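Local coordinates for natterin-like protein (PDB 6IUL) that probably recognises glycans through a jacalin-like lectin module and attacks cell membranes as a pore-forming cytotoxin of the aerolysin type, at residues E189-S201 against S296-T308. Numbering follows the deposited sequence.
Sequences ESSKKIIKKSSWS and SGIYKGLTYTKMT
Tyr-299 turns the edge of its ring, CD1 foremost, to one face of the Trp-200 indole: a tilted edge-to-face pair with centroids 4.7 Å apart and planes at 55°. With CG anti to the backbone N (chi1 176°), the phenol reaches back along the neighbouring strand to Ser-198, whose OG is hydrogen-bonded to Tyr-299 OH (2.7 Å; either may donate), near the ring plane at its edge. Tyrosine suits this place because its ring packs while its hydroxyl bonds a buried serine. Gly-301, lacking a side chain, lies opposite Ser-198 beside the Tyr-299 ring. Trp-200 NE1 is hydrogen-bonded to Tyr-156 OH, and Ile-218 of strand 212-223 packs on Tyr-299 and Ser-198.

Paired backbone bonds join Lys-197 to Leu-302. At one end the short Ser-201 side chain lets OG accept the N-H of Ile-298 (2.8 Å, 169°) while Ser-201 N bonds Ile-298 O. At the other the strands part, and Tyr-304 lies between them: branched Ile-194 sets CG2 over its ring centre, 3.8 Å away (CH-pi), while a water links Tyr-304 OH to Ile-195 N.

Backbone bonds, a serine hydroxyl and an aromatic pair thus hold the 197-201 end of these aerolysin-type strands; a CH-pi contact and water bridge join them where they diverge.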
ATOM      1  N   GLU A 189       2.522 -17.793  26.577  1.00 26.20           N
ATOM      2  CA  GLU A 189       2.162 -16.722  25.680  1.00 27.85           C
ATOM      3  C   GLU A 189       3.098 -16.690  24.480  1.00 26.44           C
ATOM      4  O   GLU A 189       4.283 -16.948  24.626  1.00 25.26           O
ATOM      5  CB  GLU A 189       2.316 -15.414  26.407  1.00 31.45           C
ATOM      6  CG  GLU A 189       1.243 -15.094  27.399  1.00 34.00           C
ATOM      7  CD  GLU A 189       1.490 -13.774  28.142  1.00 33.13           C
ATOM      8  OE1 GLU A 189       2.532 -13.120  27.930  1.00 34.70           O
ATOM      9  OE2 GLU A 189       0.658 -13.438  28.996  1.00 38.13           O
ATOM     10  N   SER A 190       2.571 -16.336  23.297  1.00 26.90           N
ATOM     11  CA  SER A 190       3.396 -16.161  22.118  1.00 25.85           C
ATOM     12  C   SER A 190       2.778 -15.188  21.153  1.00 26.05           C
ATOM     13  O   SER A 190       1.562 -15.049  21.119  1.00 27.68           O
ATOM     14  CB  SER A 190       3.631 -17.502  21.433  1.00 28.10           C
ATOM     15  OG  SER A 190       4.497 -17.328  20.319  1.00 27.29           O
ATOM     16  N   SER A 191       3.609 -14.535  20.348  1.00 24.44           N
ATOM     17  CA  SER A 191       3.102 -13.610  19.307  1.00 25.72           C
ATOM     18  C   SER A 191       4.021 -13.598  18.088  1.00 25.33           C
ATOM     19  O   SER A 191       5.229 -13.907  18.197  1.00 25.92           O
ATOM     20  CB  SER A 191       2.972 -12.187  19.863  1.00 23.29           C
ATOM     21  OG  SER A 191       4.239 -11.657  20.292  1.00 24.12           O
ATOM     22  N   LYS A 192       3.439 -13.230  16.954  1.00 25.57           N
ATOM     23  CA  LYS A 192       4.152 -13.126  15.670  1.00 28.30           C
ATOM     24  C   LYS A 192       3.528 -12.123  14.717  1.00 27.60           C
ATOM     25  O   LYS A 192       2.313 -12.165  14.416  1.00 26.80           O
ATOM     26  CB  LYS A 192       4.137 -14.477  14.940  1.00 31.26           C
ATOM     27  CG  LYS A 192       4.980 -14.432  13.665  1.00 33.05           C
ATOM     28  CD  LYS A 192       5.011 -15.730  12.936  1.00 36.12           C
ATOM     29  CE  LYS A 192       5.667 -15.616  11.574  1.00 34.78           C
ATOM     30  NZ  LYS A 192       7.043 -15.109  11.617  1.00 32.76           N
ATOM     31  N   LYS A 193       4.366 -11.223  14.255  1.00 31.10           N
ATOM     32  CA  LYS A 193       4.012 -10.317  13.173  1.00 31.51           C
ATOM     33  C   LYS A 193       3.798 -11.089  11.876  1.00 29.92           C
ATOM     34  O   LYS A 193       4.673 -11.892  11.493  1.00 27.72           O
ATOM     35  CB  LYS A 193       5.150  -9.311  12.950  1.00 32.70           C
ATOM     36  CG  LYS A 193       4.910  -8.458  11.716  1.00 32.25           C
ATOM     37  CD  LYS A 193       6.036  -7.490  11.447  1.00 36.72           C
ATOM     38  CE  LYS A 193       5.713  -6.587  10.256  1.00 35.74           C
ATOM     39  NZ  LYS A 193       6.759  -5.569  10.085  1.00 35.92           N
ATOM     40  N   ILE A 194       2.658 -10.861  11.217  1.00 27.31           N
ATOM     41  CA  ILE A 194       2.417 -11.418   9.884  1.00 28.28           C
ATOM     42  C   ILE A 194       1.982 -10.321   8.927  1.00 29.11           C
ATOM     43  O   ILE A 194       1.416  -9.303   9.337  1.00 26.24           O
ATOM     44  CB  ILE A 194       1.339 -12.533   9.869  1.00 28.17           C
ATOM     45  CG1 ILE A 194       0.005 -12.019  10.351  1.00 27.24           C
ATOM     46  CG2 ILE A 194       1.775 -13.714  10.729  1.00 31.36           C
ATOM     47  CD1 ILE A 194      -1.156 -12.965  10.177  1.00 24.67           C
ATOM     48  N   ILE A 195       2.233 -10.545   7.650  1.00 30.50           N
ATOM     49  CA  ILE A 195       1.779  -9.627   6.582  1.00 33.36           C
ATOM     50  C   ILE A 195       0.938 -10.410   5.557  1.00 33.62           C
ATOM     51  O   ILE A 195       1.490 -11.150   4.736  1.00 37.84           O
ATOM     52  CB  ILE A 195       2.984  -8.989   5.872  1.00 36.18           C
ATOM     53  CG1 ILE A 195       3.927  -8.372   6.923  1.00 40.79           C
ATOM     54  CG2 ILE A 195       2.532  -7.953   4.825  1.00 38.98           C
ATOM     55  CD1 ILE A 195       5.070  -7.541   6.385  1.00 41.79           C
ATOM     56  N   LYS A 196      -0.381 -10.264   5.617  1.00 34.33           N
ATOM     57  CA  LYS A 196      -1.289 -10.848   4.611  1.00 38.56           C
ATOM     58  C   LYS A 196      -1.251 -10.019   3.318  1.00 41.62           C
ATOM     59  O   LYS A 196      -1.063  -8.811   3.375  1.00 43.11           O
ATOM     60  CB  LYS A 196      -2.711 -10.912   5.134  1.00 38.85           C
ATOM     61  CG  LYS A 196      -2.945 -11.916   6.257  1.00 42.69           C
ATOM     62  CD  LYS A 196      -4.393 -11.822   6.788  1.00 47.66           C
ATOM     63  CE  LYS A 196      -4.842 -13.113   7.433  1.00 57.57           C
ATOM     64  NZ  LYS A 196      -6.113 -13.035   8.220  1.00 63.46           N
ATOM     65  N   LYS A 197      -1.390 -10.666   2.164  1.00 39.38           N
ATOM     66  CA  LYS A 197      -1.346  -9.963   0.881  1.00 40.00           C
ATOM     67  C   LYS A 197      -2.458 -10.400  -0.043  1.00 37.37           C
ATOM     68  O   LYS A 197      -2.818 -11.583  -0.060  1.00 34.88           O
ATOM     69  CB  LYS A 197       0.005 -10.163   0.205  1.00 44.16           C
ATOM     70  CG  LYS A 197       1.150  -9.467   0.912  1.00 52.64           C
ATOM     71  CD  LYS A 197       2.418  -9.343   0.068  1.00 56.00           C
ATOM     72  CE  LYS A 197       3.243  -8.173   0.621  1.00 64.36           C
ATOM     73  NZ  LYS A 197       4.542  -7.945  -0.053  1.00 70.31           N
ATOM     74  N   SER A 198      -2.952  -9.451  -0.837  1.00 34.55           N
ATOM     75  CA  SER A 198      -3.985  -9.679  -1.845  1.00 35.73           C
ATOM     76  C   SER A 198      -3.656  -8.920  -3.144  1.00 40.54           C
ATOM     77  O   SER A 198      -3.242  -7.744  -3.116  1.00 37.18           O
ATOM     78  CB  SER A 198      -5.324  -9.193  -1.327  1.00 36.30           C
ATOM     79  OG  SER A 198      -5.909 -10.106  -0.426  1.00 44.21           O
ATOM     80  N   SER A 199      -3.839  -9.588  -4.276  1.00 38.89           N
ATOM     81  CA  SER A 199      -3.552  -9.013  -5.588  1.00 37.24           C
ATOM     82  C   SER A 199      -4.475  -9.599  -6.663  1.00 37.01           C
ATOM     83  O   SER A 199      -4.505 -10.808  -6.906  1.00 35.73           O
ATOM     84  CB  SER A 199      -2.114  -9.244  -5.974  1.00 40.89           C
ATOM     85  OG  SER A 199      -1.902  -8.830  -7.322  1.00 46.73           O
ATOM     86  N   TRP A 200      -5.256  -8.740  -7.303  1.00 34.83           N
ATOM     87  CA  TRP A 200      -6.021  -9.136  -8.483  1.00 34.56           C
ATOM     88  C   TRP A 200      -5.398  -8.508  -9.717  1.00 36.23           C
ATOM     89  O   TRP A 200      -5.291  -7.287  -9.797  1.00 44.01           O
ATOM     90  CB  TRP A 200      -7.448  -8.699  -8.356  1.00 30.69           C
ATOM     91  CG  TRP A 200      -8.260  -9.381  -7.294  1.00 31.56           C
ATOM     92  CD1 TRP A 200      -8.996 -10.533  -7.437  1.00 30.03           C
ATOM     93  CD2 TRP A 200      -8.481  -8.931  -5.952  1.00 30.82           C
ATOM     94  NE1 TRP A 200      -9.671 -10.798  -6.285  1.00 29.18           N
ATOM     95  CE2 TRP A 200      -9.351  -9.849  -5.348  1.00 31.39           C
ATOM     96  CE3 TRP A 200      -8.016  -7.844  -5.205  1.00 33.42           C
ATOM     97  CZ2 TRP A 200      -9.770  -9.726  -4.024  1.00 32.49           C
ATOM     98  CZ3 TRP A 200      -8.413  -7.713  -3.899  1.00 33.74           C
ATOM     99  CH2 TRP A 200      -9.312  -8.642  -3.314  1.00 34.88           C
ATOM    100  N   SER A 201      -4.994  -9.336 -10.674  1.00 32.62           N
ATOM    101  CA  SER A 201      -4.298  -8.868 -11.859  1.00 32.45           C
ATOM    102  C   SER A 201      -5.248  -7.983 -12.702  1.00 32.20           C
ATOM    103  O   SER A 201      -6.447  -8.181 -12.723  1.00 32.37           O
ATOM    104  CB  SER A 201      -3.756 -10.037 -12.682  1.00 28.13           C
ATOM    105  OG  SER A 201      -4.866 -10.791 -13.239  1.00 28.57           O
ATOM    106  N   SER A 296     -11.339 -11.064 -16.469  1.00 38.41           N
ATOM    107  CA  SER A 296     -10.795 -12.378 -16.234  1.00 42.66           C
ATOM    108  C   SER A 296      -9.342 -12.163 -15.852  1.00 41.59           C
ATOM    109  O   SER A 296      -8.664 -11.330 -16.457  1.00 39.67           O
ATOM    110  CB  SER A 296     -10.893 -13.191 -17.513  1.00 42.50           C
ATOM    111  OG  SER A 296     -10.760 -14.528 -17.228  1.00 51.64           O
ATOM    112  N   GLY A 297      -8.847 -12.888 -14.852  1.00 39.16           N
ATOM    113  CA  GLY A 297      -7.435 -12.688 -14.447  1.00 40.14           C
ATOM    114  C   GLY A 297      -6.975 -13.687 -13.401  1.00 41.66           C
ATOM    115  O   GLY A 297      -7.568 -14.764 -13.263  1.00 42.77           O
ATOM    116  N   ILE A 298      -5.910 -13.367 -12.689  1.00 38.61           N
ATOM    117  CA  ILE A 298      -5.426 -14.227 -11.634  1.00 39.27           C
ATOM    118  C   ILE A 298      -5.288 -13.479 -10.285  1.00 39.92           C
ATOM    119  O   ILE A 298      -4.871 -12.328 -10.224  1.00 37.83           O
ATOM    120  CB  ILE A 298      -4.106 -14.931 -12.018  1.00 46.43           C
ATOM    121  CG1 ILE A 298      -2.954 -13.958 -12.061  1.00 59.01           C
ATOM    122  CG2 ILE A 298      -4.211 -15.682 -13.371  1.00 42.43           C
ATOM    123  CD1 ILE A 298      -1.616 -14.613 -12.388  1.00 68.20           C
ATOM    124  N   TYR A 299      -5.648 -14.164  -9.213  1.00 36.73           N
ATOM    125  CA  TYR A 299      -5.511 -13.702  -7.850  1.00 35.01           C
ATOM    126  C   TYR A 299      -4.329 -14.365  -7.217  1.00 38.69           C
ATOM    127  O   TYR A 299      -4.192 -15.599  -7.248  1.00 41.91           O
ATOM    128  CB  TYR A 299      -6.779 -13.958  -7.028  1.00 31.36           C
ATOM    129  CG  TYR A 299      -6.647 -13.588  -5.572  1.00 34.68           C
ATOM    130  CD1 TYR A 299      -6.859 -12.286  -5.137  1.00 33.48           C
ATOM    131  CD2 TYR A 299      -6.251 -14.537  -4.618  1.00 33.59           C
ATOM    132  CE1 TYR A 299      -6.717 -11.936  -3.815  1.00 35.47           C
ATOM    133  CE2 TYR A 299      -6.113 -14.197  -3.280  1.00 33.16           C
ATOM    134  CZ  TYR A 299      -6.344 -12.899  -2.876  1.00 34.11           C
ATOM    135  OH  TYR A 299      -6.195 -12.524  -1.562  1.00 32.14           O
ATOM    136  N   LYS A 300      -3.455 -13.528  -6.666  1.00 38.09           N
ATOM    137  CA  LYS A 300      -2.297 -13.950  -5.912  1.00 42.66           C
ATOM    138  C   LYS A 300      -2.487 -13.424  -4.487  1.00 43.24           C
ATOM    139  O   LYS A 300      -2.729 -12.230  -4.262  1.00 40.73           O
ATOM    140  CB  LYS A 300      -1.013 -13.383  -6.506  1.00 48.37           C
ATOM    141  CG  LYS A 300      -0.516 -14.118  -7.734  1.00 58.41           C
ATOM    142  CD  LYS A 300       0.926 -13.765  -8.072  1.00 68.87           C
ATOM    143  CE  LYS A 300       1.427 -14.582  -9.260  1.00 74.33           C
ATOM    144  NZ  LYS A 300       1.704 -16.005  -8.884  1.00 79.41           N
ATOM    145  N   GLY A 301      -2.375 -14.319  -3.521  1.00 40.50           N
ATOM    146  CA  GLY A 301      -2.514 -13.943  -2.146  1.00 41.40           C
ATOM    147  C   GLY A 301      -1.505 -14.630  -1.243  1.00 36.74           C
ATOM    148  O   GLY A 301      -0.902 -15.615  -1.602  1.00 34.95           O
ATOM    149  N   LEU A 302      -1.370 -14.083  -0.047  1.00 36.77           N
ATOM    150  CA  LEU A 302      -0.656 -14.708   1.035  1.00 37.88           C
ATOM    151  C   LEU A 302      -1.551 -14.622   2.261  1.00 35.46           C
ATOM    152  O   LEU A 302      -2.059 -13.543   2.601  1.00 33.54           O
ATOM    153  CB  LEU A 302       0.663 -13.997   1.296  1.00 42.65           C
ATOM    154  CG  LEU A 302       1.492 -14.553   2.483  1.00 42.17           C
ATOM    155  CD1 LEU A 302       1.845 -16.013   2.234  1.00 41.46           C
ATOM    156  CD2 LEU A 302       2.796 -13.784   2.665  1.00 38.51           C
ATOM    157  N   THR A 303      -1.805 -15.759   2.892  1.00 29.92           N
ATOM    158  CA  THR A 303      -2.628 -15.773   4.085  1.00 31.37           C
ATOM    159  C   THR A 303      -2.007 -16.679   5.155  1.00 32.26           C
ATOM    160  O   THR A 303      -1.069 -17.454   4.873  1.00 30.64           O
ATOM    161  CB  THR A 303      -4.057 -16.218   3.769  1.00 34.52           C
ATOM    162  OG1 THR A 303      -4.907 -15.894   4.876  1.00 33.15           O
ATOM    163  CG2 THR A 303      -4.145 -17.716   3.487  1.00 32.34           C
ATOM    164  N   TYR A 304      -2.518 -16.551   6.372  1.00 30.48           N
ATOM    165  CA  TYR A 304      -2.039 -17.322   7.509  1.00 31.73           C
ATOM    166  C   TYR A 304      -3.224 -17.890   8.265  1.00 35.61           C
ATOM    167  O   TYR A 304      -4.293 -17.286   8.288  1.00 35.39           O
ATOM    168  CB  TYR A 304      -1.193 -16.488   8.463  1.00 28.51           C
ATOM    169  CG  TYR A 304       0.170 -16.105   7.968  1.00 26.73           C
ATOM    170  CD1 TYR A 304       0.359 -14.974   7.156  1.00 27.23           C
ATOM    171  CD2 TYR A 304       1.295 -16.835   8.341  1.00 27.68           C
ATOM    172  CE1 TYR A 304       1.617 -14.601   6.718  1.00 24.30           C
ATOM    173  CE2 TYR A 304       2.569 -16.472   7.908  1.00 27.34           C
ATOM    174  CZ  TYR A 304       2.716 -15.358   7.087  1.00 27.07           C
ATOM    175  OH  TYR A 304       3.984 -15.022   6.655  1.00 27.12           O
ATOM    176  N   THR A 305      -3.018 -19.057   8.892  1.00 36.29           N
ATOM    177  CA  THR A 305      -4.005 -19.598   9.831  1.00 35.51           C
ATOM    178  C   THR A 305      -3.835 -18.919  11.190  1.00 35.02           C
ATOM    179  O   THR A 305      -2.955 -18.083  11.393  1.00 33.75           O
ATOM    180  CB  THR A 305      -3.793 -21.117  10.046  1.00 35.04           C
ATOM    181  OG1 THR A 305      -2.513 -21.333  10.635  1.00 37.48           O
ATOM    182  CG2 THR A 305      -3.792 -21.839   8.727  1.00 36.40           C
ATOM    183  N   LYS A 306      -4.663 -19.315  12.132  1.00 39.74           N
ATOM    184  CA  LYS A 306      -4.475 -18.941  13.555  1.00 36.95           C
ATOM    185  C   LYS A 306      -3.253 -19.662  14.115  1.00 36.86           C
ATOM    186  O   LYS A 306      -2.891 -20.743  13.638  1.00 35.79           O
ATOM    187  CB  LYS A 306      -5.726 -19.279  14.404  1.00 42.99           C
ATOM    188  CG  LYS A 306      -6.912 -18.286  14.265  1.00 52.92           C
ATOM    189  CD  LYS A 306      -6.392 -16.897  13.867  1.00 59.14           C
ATOM    190  CE  LYS A 306      -7.407 -15.773  13.766  1.00 70.27           C
ATOM    191  NZ  LYS A 306      -7.798 -15.263  15.100  1.00 70.25           N
ATOM    192  N   MET A 307      -2.586 -19.052  15.092  1.00 32.29           N
ATOM    193  CA  MET A 307      -1.545 -19.695  15.832  1.00 32.19           C
ATOM    194  C   MET A 307      -2.091 -20.883  16.604  1.00 28.24           C
ATOM    195  O   MET A 307      -3.119 -20.780  17.212  1.00 28.09           O
ATOM    196  CB  MET A 307      -0.894 -18.746  16.835  1.00 30.23           C
ATOM    197  CG  MET A 307       0.031 -17.756  16.202  1.00 32.32           C
ATOM    198  SD  MET A 307       0.890 -16.803  17.441  1.00 36.02           S
ATOM    199  CE  MET A 307       1.704 -15.747  16.317  1.00 53.37           C
ATOM    200  N   THR A 308      -1.332 -21.975  16.607  1.00 28.13           N
ATOM    201  CA  THR A 308      -1.657 -23.153  17.431  1.00 31.50           C
ATOM    202  C   THR A 308      -0.417 -23.590  18.210  1.00 30.12           C
ATOM    203  O   THR A 308       0.668 -23.030  18.045  1.00 26.86           O
ATOM    204  CB  THR A 308      -2.118 -24.310  16.520  1.00 33.14           C
ATOM    205  OG1 THR A 308      -1.055 -24.606  15.588  1.00 29.66           O
ATOM    206  CG2 THR A 308      -3.427 -23.907  15.740  1.00 33.02           C
TER
HETATM  207  O   HOH W   1       4.114 -12.357   6.910  1.00 39.24           O
HETATM  208  O   HOH W   2      -2.315 -11.343  -9.512  1.00 48.20           O
HETATM  209  O   HOH W   3      -5.778  -9.603 -15.529  1.00 39.81           O